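Local coordinates for inorganic pyrophosphatase (Helicobacter pylori, PDB 2BQX), which catalyses the magnesium-dependent hydrolysis of inorganic pyrophosphate to two phosphate ions, working as a homohexamer, at residues A[66-71]-A[102-107]; A[86-91]-A[159-164]; A[8-13]-A[58-63]; A[17-22]-A[82-87]. All blocks are in the same frame, centred on the assembly; numbering follows the deposited sequence.

Contact 1: residues A[66-71]-A[102-107]; sequences DPVDAL and EKLIAL
Three backbone hydrogen bonds join strand 69-71 to strand 102-107: Leu104 N to Asp69 O, Leu71 N to Leu104 O (2.7 Å) and Ala106 N to Leu71 O. Leu104 thus gives its N-H to one residue and its carbonyl to another two places on, the staggered pattern of parallel neighbours.

The charged contact is a salt bridge. Asp69 and Lys103 run side by side, and Lys103 NZ comes down on Asp69 OD2 at 2.7 Å from above the carboxylate plane. A bend at chi2 (-65°) lays the lysine chain alongside the aspartate. This pair lies at the predicted active site of the pyrophosphatase barrel: Asp69 is a predicted magnesium ligand, and Lys103 NZ also forms a salt bridge with Asp101, another predicted ligand, and a hydrogen bond with Tyr54 OH, of a residue predicted to bind substrate. A lysine long enough to span three oxygens probably offsets the negative charge gathered there.

A water accepts from Asp69 N and lies 2.7 Å from Glu102 O.

Apolar pairs lie on both faces. Val68 CG2 meets Leu104 CD1 at 3.8 Å, crossing at about a right angle; on the other face, Leu71 CD1 lies 3.7 Å from Ile105 CD1.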
loop_
_atom_site.group_PDB
_atom_site.type_symbol
_atom_site.label_atom_id
_atom_site.label_comp_id
_atom_site.label_asym_id
_atom_site.label_seq_id
_atom_site.Cartn_x
_atom_site.Cartn_y
_atom_site.Cartn_z
ATOM N N ASP A 66 30.134 9.864 12.423
ATOM C CA ASP A 66 28.799 10.380 12.141
ATOM C C ASP A 66 27.936 10.188 13.385
ATOM O O ASP A 66 28.286 9.418 14.282
ATOM C CB ASP A 66 28.184 9.638 10.948
ATOM C CG ASP A 66 28.822 10.025 9.620
ATOM O OD1 ASP A 66 28.576 9.326 8.618
ATOM O OD2 ASP A 66 29.557 11.034 9.572
ATOM N N PRO A 67 26.803 10.900 13.470
ATOM C CA PRO A 67 25.942 10.742 14.644
ATOM C C PRO A 67 25.661 9.256 14.887
ATOM O O PRO A 67 25.624 8.473 13.941
ATOM C CB PRO A 67 24.694 11.532 14.259
ATOM C CG PRO A 67 25.264 12.645 13.412
ATOM C CD PRO A 67 26.258 11.907 12.539
ATOM N N VAL A 68 25.479 8.868 16.145
ATOM C CA VAL A 68 25.220 7.466 16.473
ATOM C C VAL A 68 23.876 7.021 15.885
ATOM O O VAL A 68 22.893 7.761 15.943
ATOM C CB VAL A 68 25.240 7.248 18.010
ATOM C CG1 VAL A 68 24.160 8.087 18.680
ATOM C CG2 VAL A 68 25.059 5.774 18.333
ATOM N N ASP A 69 23.844 5.821 15.307
ATOM C CA ASP A 69 22.628 5.289 14.678
ATOM C C ASP A 69 21.700 4.615 15.677
ATOM O O ASP A 69 22.141 4.091 16.696
ATOM C CB ASP A 69 22.969 4.253 13.599
ATOM C CG ASP A 69 23.752 4.833 12.446
ATOM O OD1 ASP A 69 23.384 5.926 11.959
ATOM O OD2 ASP A 69 24.720 4.173 12.017
ATOM N N ALA A 70 20.412 4.606 15.363
ATOM C CA ALA A 70 19.440 3.972 16.231
ATOM C C ALA A 70 18.332 3.335 15.413
ATOM O O ALA A 70 17.892 3.891 14.409
ATOM C CB ALA A 70 18.847 4.989 17.183
ATOM N N LEU A 71 17.910 2.151 15.836
ATOM C CA LEU A 71 16.810 1.471 15.190
ATOM C C LEU A 71 15.657 1.736 16.135
ATOM O O LEU A 71 15.813 1.621 17.351
ATOM C CB LEU A 71 17.063 -0.034 15.109
ATOM C CG LEU A 71 18.095 -0.478 14.067
ATOM C CD1 LEU A 71 18.453 -1.949 14.279
ATOM C CD2 LEU A 71 17.513 -0.271 12.677
ATOM N N GLU A 102 27.950 0.455 15.718
ATOM C CA GLU A 102 26.987 0.156 16.755
ATOM C C GLU A 102 25.639 0.704 16.328
ATOM O O GLU A 102 25.559 1.786 15.745
ATOM C CB GLU A 102 27.414 0.811 18.072
ATOM C CG GLU A 102 27.580 2.324 17.960
ATOM C CD GLU A 102 28.816 2.723 17.167
ATOM O OE1 GLU A 102 28.792 3.794 16.521
ATOM O OE2 GLU A 102 29.816 1.974 17.202
ATOM N N LYS A 103 24.580 -0.050 16.589
ATOM C CA LYS A 103 23.243 0.418 16.250
ATOM C C LYS A 103 22.441 0.359 17.540
ATOM O O LYS A 103 22.195 -0.721 18.067
ATOM C CB LYS A 103 22.573 -0.483 15.201
ATOM C CG LYS A 103 23.353 -0.702 13.910
ATOM C CD LYS A 103 23.528 0.569 13.109
ATOM C CE LYS A 103 24.318 0.304 11.826
ATOM N NZ LYS A 103 24.712 1.568 11.150
ATOM N N LEU A 104 22.058 1.515 18.063
ATOM C CA LEU A 104 21.265 1.550 19.280
ATOM C C LEU A 104 19.909 0.918 18.957
ATOM O O LEU A 104 19.398 1.080 17.851
ATOM C CB LEU A 104 21.073 3.000 19.745
ATOM C CG LEU A 104 22.327 3.752 20.215
ATOM C CD1 LEU A 104 22.004 5.223 20.482
ATOM C CD2 LEU A 104 22.857 3.090 21.470
ATOM N N ILE A 105 19.344 0.184 19.911
ATOM C CA ILE A 105 18.039 -0.453 19.725
ATOM C C ILE A 105 17.068 0.304 20.617
ATOM O O ILE A 105 17.249 0.354 21.836
ATOM C CB ILE A 105 18.059 -1.939 20.152
ATOM C CG1 ILE A 105 19.126 -2.706 19.361
ATOM C CG2 ILE A 105 16.670 -2.564 19.958
ATOM C CD1 ILE A 105 18.975 -2.663 17.856
ATOM N N ALA A 106 16.035 0.890 20.021
ATOM C CA ALA A 106 15.079 1.674 20.797
ATOM C C ALA A 106 13.616 1.451 20.446
ATOM O O ALA A 106 13.290 0.780 19.474
ATOM C CB ALA A 106 15.407 3.156 20.649
ATOM N N LEU A 107 12.749 2.052 21.256
ATOM C CA LEU A 107 11.305 1.988 21.074
ATOM C C LEU A 107 10.769 3.398 21.295
ATOM O O LEU A 107 11.385 4.201 21.998
ATOM C CB LEU A 107 10.681 1.040 22.103
ATOM C CG LEU A 107 10.915 -0.463 21.918
ATOM C CD1 LEU A 107 10.670 -1.188 23.225
ATOM C CD2 LEU A 107 9.997 -0.991 20.821
HETATM O O HOH W 1 26.449 4.269 15.155
#

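Contact 2: residues A[86-91]-A[159-164]; sequences ARLVGV and SAIKVL
Leu88 reaches from strand 86-91 into the flank of helix 159-164, and its side chain can be followed outward atom by atom. CB leaves the strand on the helix side. Leu88 CG comes within 4.1 Å of Ala160 CB, the first touch with the helix. At the tip it is CD2 that carries the contact. Leu88 CD2 lies 3.9 Å from Ala160 CB, against the carbonyl of the same alanine. The same methyl, Leu88 CD2, reaches Leu164 CD2 at 4.0 Å. Ala160 and Leu164 are one helical turn apart, joined by the backbone bond from Leu164 N to Ala160 O, so the Leu88 methyl rests against two successive turns.

The helix crosses the strand almost perpendicularly, at 86°, with the axes only 7.0 Å apart. This is how helix 157-171 lies over the outside of the pyrophosphatase beta barrel, and alanine suits the crossing point because its single methyl lets the backbones come close. Ala160 CB is pressed against Gly90 O at 3.1 Å. Here the strand carries a classic beta bulge, Val89 and Gly90 both facing Ile105.

Beyond the bulge Val91 turns back to the helix. Val91 CB packs on Ala160 CB at 4.0 Å, and Val91 CG1, set between the backbone N and the carbonyl carbon (chi1 60°), reaches Ser159 OG at 3.8 Å. This last is a van der Waals touch; the hydroxyl's hydrogen bond goes to Glu155.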
loop_
_atom_site.group_PDB
_atom_site.type_symbol
_atom_site.label_atom_id
_atom_site.label_comp_id
_atom_site.label_asym_id
_atom_site.label_seq_id
_atom_site.Cartn_x
_atom_site.Cartn_y
_atom_site.Cartn_z
ATOM N N ALA A 86 12.431 8.478 21.652
ATOM C CA ALA A 86 12.531 7.060 21.947
ATOM C C ALA A 86 13.226 6.749 23.269
ATOM O O ALA A 86 13.705 7.646 23.966
ATOM C CB ALA A 86 13.268 6.367 20.809
ATOM N N ARG A 87 13.265 5.468 23.614
ATOM C CA ARG A 87 13.932 5.027 24.834
ATOM C C ARG A 87 14.775 3.812 24.479
ATOM O O ARG A 87 14.351 2.955 23.707
ATOM C CB ARG A 87 12.909 4.676 25.914
ATOM C CG ARG A 87 11.969 3.541 25.559
ATOM C CD ARG A 87 10.833 3.469 26.576
ATOM N NE ARG A 87 9.881 2.413 26.270
ATOM C CZ ARG A 87 10.102 1.119 26.473
ATOM N NH1 ARG A 87 9.167 0.233 26.150
ATOM N NH2 ARG A 87 11.244 0.712 27.013
ATOM N N LEU A 88 15.980 3.749 25.032
ATOM C CA LEU A 88 16.891 2.640 24.762
ATOM C C LEU A 88 16.536 1.344 25.474
ATOM O O LEU A 88 16.044 1.356 26.602
ATOM C CB LEU A 88 18.316 3.023 25.174
ATOM C CG LEU A 88 19.305 3.623 24.177
ATOM C CD1 LEU A 88 18.637 4.618 23.269
ATOM C CD2 LEU A 88 20.446 4.262 24.972
ATOM N N VAL A 89 16.789 0.225 24.800
ATOM C CA VAL A 89 16.572 -1.088 25.393
ATOM C C VAL A 89 17.760 -1.995 25.087
ATOM O O VAL A 89 17.857 -3.104 25.616
ATOM C CB VAL A 89 15.253 -1.770 24.909
ATOM C CG1 VAL A 89 14.054 -0.956 25.379
ATOM C CG2 VAL A 89 15.243 -1.919 23.396
ATOM N N GLY A 90 18.670 -1.520 24.238
ATOM C CA GLY A 90 19.840 -2.316 23.896
ATOM C C GLY A 90 20.695 -1.741 22.781
ATOM O O GLY A 90 20.496 -0.604 22.359
ATOM N N VAL A 91 21.662 -2.527 22.314
ATOM C CA VAL A 91 22.539 -2.102 21.231
ATOM C C VAL A 91 23.007 -3.310 20.419
ATOM O O VAL A 91 23.208 -4.400 20.962
ATOM C CB VAL A 91 23.777 -1.320 21.773
ATOM C CG1 VAL A 91 24.588 -2.201 22.713
ATOM C CG2 VAL A 91 24.641 -0.842 20.614
ATOM N N SER A 159 24.490 -1.401 28.487
ATOM C CA SER A 159 25.563 -1.236 27.513
ATOM C C SER A 159 25.229 -0.135 26.512
ATOM O O SER A 159 26.091 0.657 26.134
ATOM C CB SER A 159 25.809 -2.546 26.766
ATOM O OG SER A 159 26.812 -2.375 25.776
ATOM N N ALA A 160 23.973 -0.088 26.087
ATOM C CA ALA A 160 23.532 0.917 25.131
ATOM C C ALA A 160 23.708 2.324 25.695
ATOM O O ALA A 160 24.103 3.244 24.977
ATOM C CB ALA A 160 22.067 0.676 24.757
ATOM N N ILE A 161 23.401 2.489 26.978
ATOM C CA ILE A 161 23.531 3.785 27.638
ATOM C C ILE A 161 24.987 4.240 27.607
ATOM O O ILE A 161 25.275 5.419 27.396
ATOM C CB ILE A 161 23.024 3.712 29.099
ATOM C CG1 ILE A 161 21.500 3.533 29.092
ATOM C CG2 ILE A 161 23.406 4.983 29.862
ATOM C CD1 ILE A 161 20.906 3.167 30.430
ATOM N N LYS A 162 25.904 3.302 27.812
ATOM C CA LYS A 162 27.327 3.622 27.781
ATOM C C LYS A 162 27.719 4.120 26.399
ATOM O O LYS A 162 28.463 5.093 26.264
ATOM C CB LYS A 162 28.151 2.387 28.148
ATOM C CG LYS A 162 28.081 2.034 29.626
ATOM C CD LYS A 162 28.914 0.804 29.944
ATOM C CE LYS A 162 29.007 0.584 31.443
ATOM N NZ LYS A 162 27.665 0.423 32.068
ATOM N N VAL A 163 27.205 3.450 25.372
ATOM C CA VAL A 163 27.483 3.817 23.989
ATOM C C VAL A 163 26.972 5.222 23.709
ATOM O O VAL A 163 27.665 6.040 23.097
ATOM C CB VAL A 163 26.807 2.814 23.017
ATOM C CG1 VAL A 163 26.984 3.262 21.573
ATOM C CG2 VAL A 163 27.414 1.433 23.217
ATOM N N LEU A 164 25.753 5.502 24.165
ATOM C CA LEU A 164 25.156 6.813 23.962
ATOM C C LEU A 164 25.945 7.913 24.668
ATOM O O LEU A 164 26.264 8.930 24.064
ATOM C CB LEU A 164 23.708 6.826 24.463
ATOM C CG LEU A 164 23.002 8.180 24.373
ATOM C CD1 LEU A 164 22.920 8.627 22.912
ATOM C CD2 LEU A 164 21.620 8.066 24.971
#

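Contact 3: residues A[8-13]-A[58-63]; sequences VSHDAD and PNTLGS
His10 makes the tight part of this contact, its ring donating from NE2 to Pro58 O at 2.9 Å. The bond is nearly straight, 172° at the hydrogen, and the carbonyl oxygen lies in the ring plane, at the ring's edge. With CG beside the backbone N (chi1 -77°), the imidazole is carried across to the loop although its CB does not aim there. Histidine suits the place: it offers an in-plane N-H to a backbone carbonyl while its carbons still pack. His10 CE1 comes to 3.3 Å from Asn59 O, and the Thr60 CG2 methyl sits 3.7 Å from His10 NE2. Ring and amide planes of His10 and Asn59 stand 71° apart.

The residues joined are the N-terminal segment 8-13 and the loop between strands 53-56 and 69-72, both resting on helix 157-171, where His10 packs on Ile168 and Asn59 on Tyr171. Asn59 adopts a left-handed backbone conformation, as asparagine does more readily than most residues.

The outer part of the contact is Val8, held by van der Waals contact without a directional bond. Val8 CG1 lies 3.8 Å from Pro58 CB; the rigid apolar proline ring suits a valine.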
loop_
_atom_site.group_PDB
_atom_site.type_symbol
_atom_site.label_atom_id
_atom_site.label_comp_id
_atom_site.label_asym_id
_atom_site.label_seq_id
_atom_site.Cartn_x
_atom_site.Cartn_y
_atom_site.Cartn_z
ATOM N N VAL A 8 17.073 19.058 21.251
ATOM C CA VAL A 8 17.514 17.670 21.242
ATOM C C VAL A 8 17.678 17.087 22.644
ATOM O O VAL A 8 18.479 17.577 23.437
ATOM C CB VAL A 8 18.854 17.525 20.491
ATOM C CG1 VAL A 8 19.250 16.061 20.412
ATOM C CG2 VAL A 8 18.732 18.120 19.102
ATOM N N SER A 9 16.912 16.043 22.943
ATOM C CA SER A 9 16.989 15.387 24.242
ATOM C C SER A 9 17.922 14.177 24.156
ATOM O O SER A 9 17.793 13.345 23.256
ATOM C CB SER A 9 15.593 14.937 24.690
ATOM O OG SER A 9 15.661 14.162 25.879
ATOM N N HIS A 10 18.864 14.093 25.093
ATOM C CA HIS A 10 19.823 12.992 25.133
ATOM C C HIS A 10 19.513 12.029 26.273
ATOM O O HIS A 10 20.341 11.201 26.651
ATOM C CB HIS A 10 21.246 13.544 25.282
ATOM C CG HIS A 10 21.817 14.097 24.013
ATOM N ND1 HIS A 10 22.882 14.970 23.993
ATOM C CD2 HIS A 10 21.480 13.883 22.717
ATOM C CE1 HIS A 10 23.178 15.272 22.740
ATOM N NE2 HIS A 10 22.342 14.626 21.948
ATOM N N ASP A 11 18.311 12.144 26.823
ATOM C CA ASP A 11 17.896 11.269 27.909
ATOM C C ASP A 11 17.702 9.859 27.353
ATOM O O ASP A 11 16.964 9.658 26.385
ATOM C CB ASP A 11 16.592 11.782 28.522
ATOM C CG ASP A 11 16.178 11.001 29.750
ATOM O OD1 ASP A 11 15.106 11.311 30.317
ATOM O OD2 ASP A 11 16.923 10.081 30.149
ATOM N N ALA A 12 18.372 8.892 27.973
ATOM C CA ALA A 12 18.310 7.493 27.557
ATOM C C ALA A 12 16.888 6.959 27.456
ATOM O O ALA A 12 16.611 6.059 26.660
ATOM C CB ALA A 12 19.116 6.631 28.526
ATOM N N ASP A 13 15.992 7.510 28.272
ATOM C CA ASP A 13 14.599 7.085 28.277
ATOM C C ASP A 13 13.699 8.041 27.502
ATOM O O ASP A 13 12.479 7.947 27.580
ATOM C CB ASP A 13 14.089 6.944 29.713
ATOM C CG ASP A 13 14.718 5.771 30.445
ATOM O OD1 ASP A 13 14.724 4.650 29.889
ATOM O OD2 ASP A 13 15.202 5.969 31.578
ATOM N N PRO A 58 20.786 13.259 17.052
ATOM C CA PRO A 58 21.445 14.546 16.826
ATOM C C PRO A 58 22.458 14.905 17.904
ATOM O O PRO A 58 22.341 14.479 19.054
ATOM C CB PRO A 58 20.284 15.537 16.818
ATOM C CG PRO A 58 19.135 14.718 16.356
ATOM C CD PRO A 58 19.323 13.428 17.105
ATOM N N ASN A 59 23.450 15.695 17.520
ATOM C CA ASN A 59 24.470 16.160 18.453
ATOM C C ASN A 59 25.211 15.048 19.173
ATOM O O ASN A 59 25.436 15.115 20.381
ATOM C CB ASN A 59 23.831 17.100 19.474
ATOM C CG ASN A 59 23.063 18.221 18.817
ATOM O OD1 ASN A 59 23.597 18.931 17.966
ATOM N ND2 ASN A 59 21.801 18.386 19.203
ATOM N N THR A 60 25.582 14.019 18.424
ATOM C CA THR A 60 26.331 12.906 18.975
ATOM C C THR A 60 27.407 12.577 17.958
ATOM O O THR A 60 27.332 13.002 16.804
ATOM C CB THR A 60 25.443 11.663 19.192
ATOM O OG1 THR A 60 24.990 11.169 17.926
ATOM C CG2 THR A 60 24.248 12.010 20.073
ATOM N N LEU A 61 28.414 11.825 18.386
ATOM C CA LEU A 61 29.498 11.448 17.495
ATOM C C LEU A 61 29.805 9.972 17.731
ATOM O O LEU A 61 30.376 9.606 18.760
ATOM C CB LEU A 61 30.731 12.321 17.782
ATOM C CG LEU A 61 31.744 12.520 16.652
ATOM C CD1 LEU A 61 32.351 11.181 16.284
ATOM C CD2 LEU A 61 31.065 13.146 15.441
ATOM N N GLY A 62 29.403 9.135 16.778
ATOM C CA GLY A 62 29.624 7.704 16.881
ATOM C C GLY A 62 30.994 7.252 16.406
ATOM O O GLY A 62 31.835 8.074 16.040
ATOM N N SER A 63 31.210 5.938 16.405
ATOM C CA SER A 63 32.484 5.349 15.988
ATOM C C SER A 63 33.006 5.782 14.621
ATOM O O SER A 63 34.207 5.980 14.453
ATOM C CB SER A 63 32.392 3.819 16.002
ATOM O OG SER A 63 32.198 3.327 17.312
#

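Contact 4: residues A[17-22]-A[82-87]; sequences VVIEIS and SVVKAR
Val17 and Val84 face each other as a hydrogen-bonded antiparallel pair, Val17 N bonding to Val84 O and Val84 N to Val17 O, both at 2.9 Å. Further along, Ile19 N donates to Ser82 O at 2.9 Å, and between these bonds Val18 and Val83 form the non-hydrogen-bonded pair.

The next shell is of branched side chains, which suit extended strands and fill the space between them. Val84 CG1 is the hub of the buried face, packing on Ile19 CD1 at 3.8 Å and on Val17 CB at 4.1 Å. Its setting between the backbone N and the carbonyl carbon (chi1 61°) turns it to the neighbouring strand. Val17 CG2 reaches the small Ala86 CB, while on the other face Val18 CG2 meets Val83 CG2 at 4.2 Å.

These strands, 14-21 and 83-96, are neighbours in the wall of the pyrophosphatase barrel; the segments here run at 130° to each other, consistent with a strongly twisted barrel sheet. Strand 14-21 is held on its far edge by strand 53-56, where a classic beta bulge sets Glu20 and Ile21 both opposite Tyr54, a residue predicted to bind substrate.

Outward again, Ser82 OG is tied to Gln79 O, and a second subunit closes over the 82-84 end: its Tyr29, Met39 and Val40 pack on Ser82, Val83 and Val84.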
loop_
_atom_site.group_PDB
_atom_site.type_symbol
_atom_site.label_atom_id
_atom_site.label_comp_id
_atom_site.label_asym_id
_atom_site.label_seq_id
_atom_site.Cartn_x
_atom_site.Cartn_y
_atom_site.Cartn_z
ATOM N N VAL A 17 15.322 10.865 17.987
ATOM C CA VAL A 17 15.858 10.086 16.888
ATOM C C VAL A 17 15.276 10.635 15.597
ATOM O O VAL A 17 14.055 10.707 15.431
ATOM C CB VAL A 17 15.511 8.586 17.016
ATOM C CG1 VAL A 17 16.044 7.832 15.803
ATOM C CG2 VAL A 17 16.124 8.017 18.288
ATOM N N VAL A 18 16.163 11.069 14.708
ATOM C CA VAL A 18 15.763 11.592 13.411
ATOM C C VAL A 18 15.678 10.391 12.482
ATOM O O VAL A 18 16.680 9.737 12.207
ATOM C CB VAL A 18 16.803 12.595 12.857
ATOM C CG1 VAL A 18 16.409 13.034 11.458
ATOM C CG2 VAL A 18 16.890 13.807 13.777
ATOM N N ILE A 19 14.471 10.094 12.013
ATOM C CA ILE A 19 14.246 8.957 11.131
ATOM C C ILE A 19 14.730 9.210 9.709
ATOM O O ILE A 19 14.376 10.216 9.101
ATOM C CB ILE A 19 12.744 8.615 11.062
ATOM C CG1 ILE A 19 12.192 8.391 12.470
ATOM C CG2 ILE A 19 12.540 7.383 10.202
ATOM C CD1 ILE A 19 12.850 7.260 13.223
ATOM N N GLU A 20 15.526 8.292 9.179
ATOM C CA GLU A 20 16.031 8.419 7.819
ATOM C C GLU A 20 15.533 7.273 6.945
ATOM O O GLU A 20 15.550 7.366 5.719
ATOM C CB GLU A 20 17.558 8.417 7.811
ATOM C CG GLU A 20 18.187 9.626 8.472
ATOM C CD GLU A 20 19.696 9.530 8.500
ATOM O OE1 GLU A 20 20.203 8.519 9.024
ATOM O OE2 GLU A 20 20.368 10.457 8.002
ATOM N N ILE A 21 15.109 6.184 7.582
ATOM C CA ILE A 21 14.612 5.022 6.860
ATOM C C ILE A 21 13.336 4.544 7.533
ATOM O O ILE A 21 13.315 4.335 8.740
ATOM C CB ILE A 21 15.623 3.862 6.876
ATOM C CG1 ILE A 21 16.994 4.358 6.404
ATOM C CG2 ILE A 21 15.115 2.732 5.985
ATOM C CD1 ILE A 21 18.079 3.311 6.480
ATOM N N SER A 22 12.276 4.383 6.751
ATOM C CA SER A 22 10.995 3.941 7.289
ATOM C C SER A 22 10.916 2.418 7.290
ATOM O O SER A 22 11.379 1.764 6.351
ATOM C CB SER A 22 9.854 4.531 6.452
ATOM O OG SER A 22 8.612 4.383 7.110
ATOM N N SER A 82 11.001 12.547 9.786
ATOM C CA SER A 82 10.333 12.908 11.035
ATOM C C SER A 82 11.261 12.621 12.214
ATOM O O SER A 82 12.313 12.002 12.052
ATOM C CB SER A 82 9.011 12.140 11.198
ATOM O OG SER A 82 9.218 10.734 11.239
ATOM N N VAL A 83 10.863 13.079 13.394
ATOM C CA VAL A 83 11.652 12.895 14.602
ATOM C C VAL A 83 10.792 12.242 15.664
ATOM O O VAL A 83 9.686 12.706 15.943
ATOM C CB VAL A 83 12.143 14.252 15.147
ATOM C CG1 VAL A 83 12.995 14.043 16.383
ATOM C CG2 VAL A 83 12.919 14.993 14.070
ATOM N N VAL A 84 11.291 11.166 16.259
ATOM C CA VAL A 84 10.538 10.469 17.292
ATOM C C VAL A 84 11.330 10.391 18.593
ATOM O O VAL A 84 12.535 10.154 18.579
ATOM C CB VAL A 84 10.174 9.031 16.846
ATOM C CG1 VAL A 84 11.435 8.230 16.578
ATOM C CG2 VAL A 84 9.323 8.349 17.915
ATOM N N LYS A 85 10.651 10.614 19.715
ATOM C CA LYS A 85 11.298 10.522 21.017
ATOM C C LYS A 85 11.266 9.041 21.362
ATOM O O LYS A 85 10.203 8.416 21.364
ATOM C CB LYS A 85 10.527 11.329 22.065
ATOM C CG LYS A 85 10.551 12.832 21.849
ATOM C CD LYS A 85 9.872 13.551 23.007
ATOM C CE LYS A 85 10.026 15.059 22.893
ATOM N NZ LYS A 85 9.488 15.747 24.108
ATOM N N ALA A 86 12.431 8.478 21.652
ATOM C CA ALA A 86 12.531 7.060 21.947
ATOM C C ALA A 86 13.226 6.749 23.269
ATOM O O ALA A 86 13.705 7.646 23.966
ATOM C CB ALA A 86 13.268 6.367 20.809
ATOM N N ARG A 87 13.265 5.468 23.614
ATOM C CA ARG A 87 13.932 5.027 24.834
ATOM C C ARG A 87 14.775 3.812 24.479
ATOM O O ARG A 87 14.351 2.955 23.707
ATOM C CB ARG A 87 12.909 4.676 25.914
ATOM C CG ARG A 87 11.969 3.541 25.559
ATOM C CD ARG A 87 10.833 3.469 26.576
ATOM N NE ARG A 87 9.881 2.413 26.270
ATOM C CZ ARG A 87 10.102 1.119 26.473
ATOM N NH1 ARG A 87 9.167 0.233 26.150
ATOM N NH2 ARG A 87 11.244 0.712 27.013
#

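From the N terminus, residues 8-13 wait for the loop 58-63, and contact 3 closes there. Strand 14-21 has meanwhile begun, and residues 17-22 pair in contact 4 only once strand 83-96 arrives, so contacts 3 and 4 cross. Contact 1 opens at 66-71, after contact 3 has closed, and ends at 102-107; it crosses contact 4 and also contact 2, which starts at 86-91 and finds its partner in the C-terminal helix. Strand 83-96 serves both contact 4 and contact 2, with Ala86 and Arg87 in common, and pairs with strand 99-108 of contact 1. Barrel, N-terminal segment and last helix are thereby tied together.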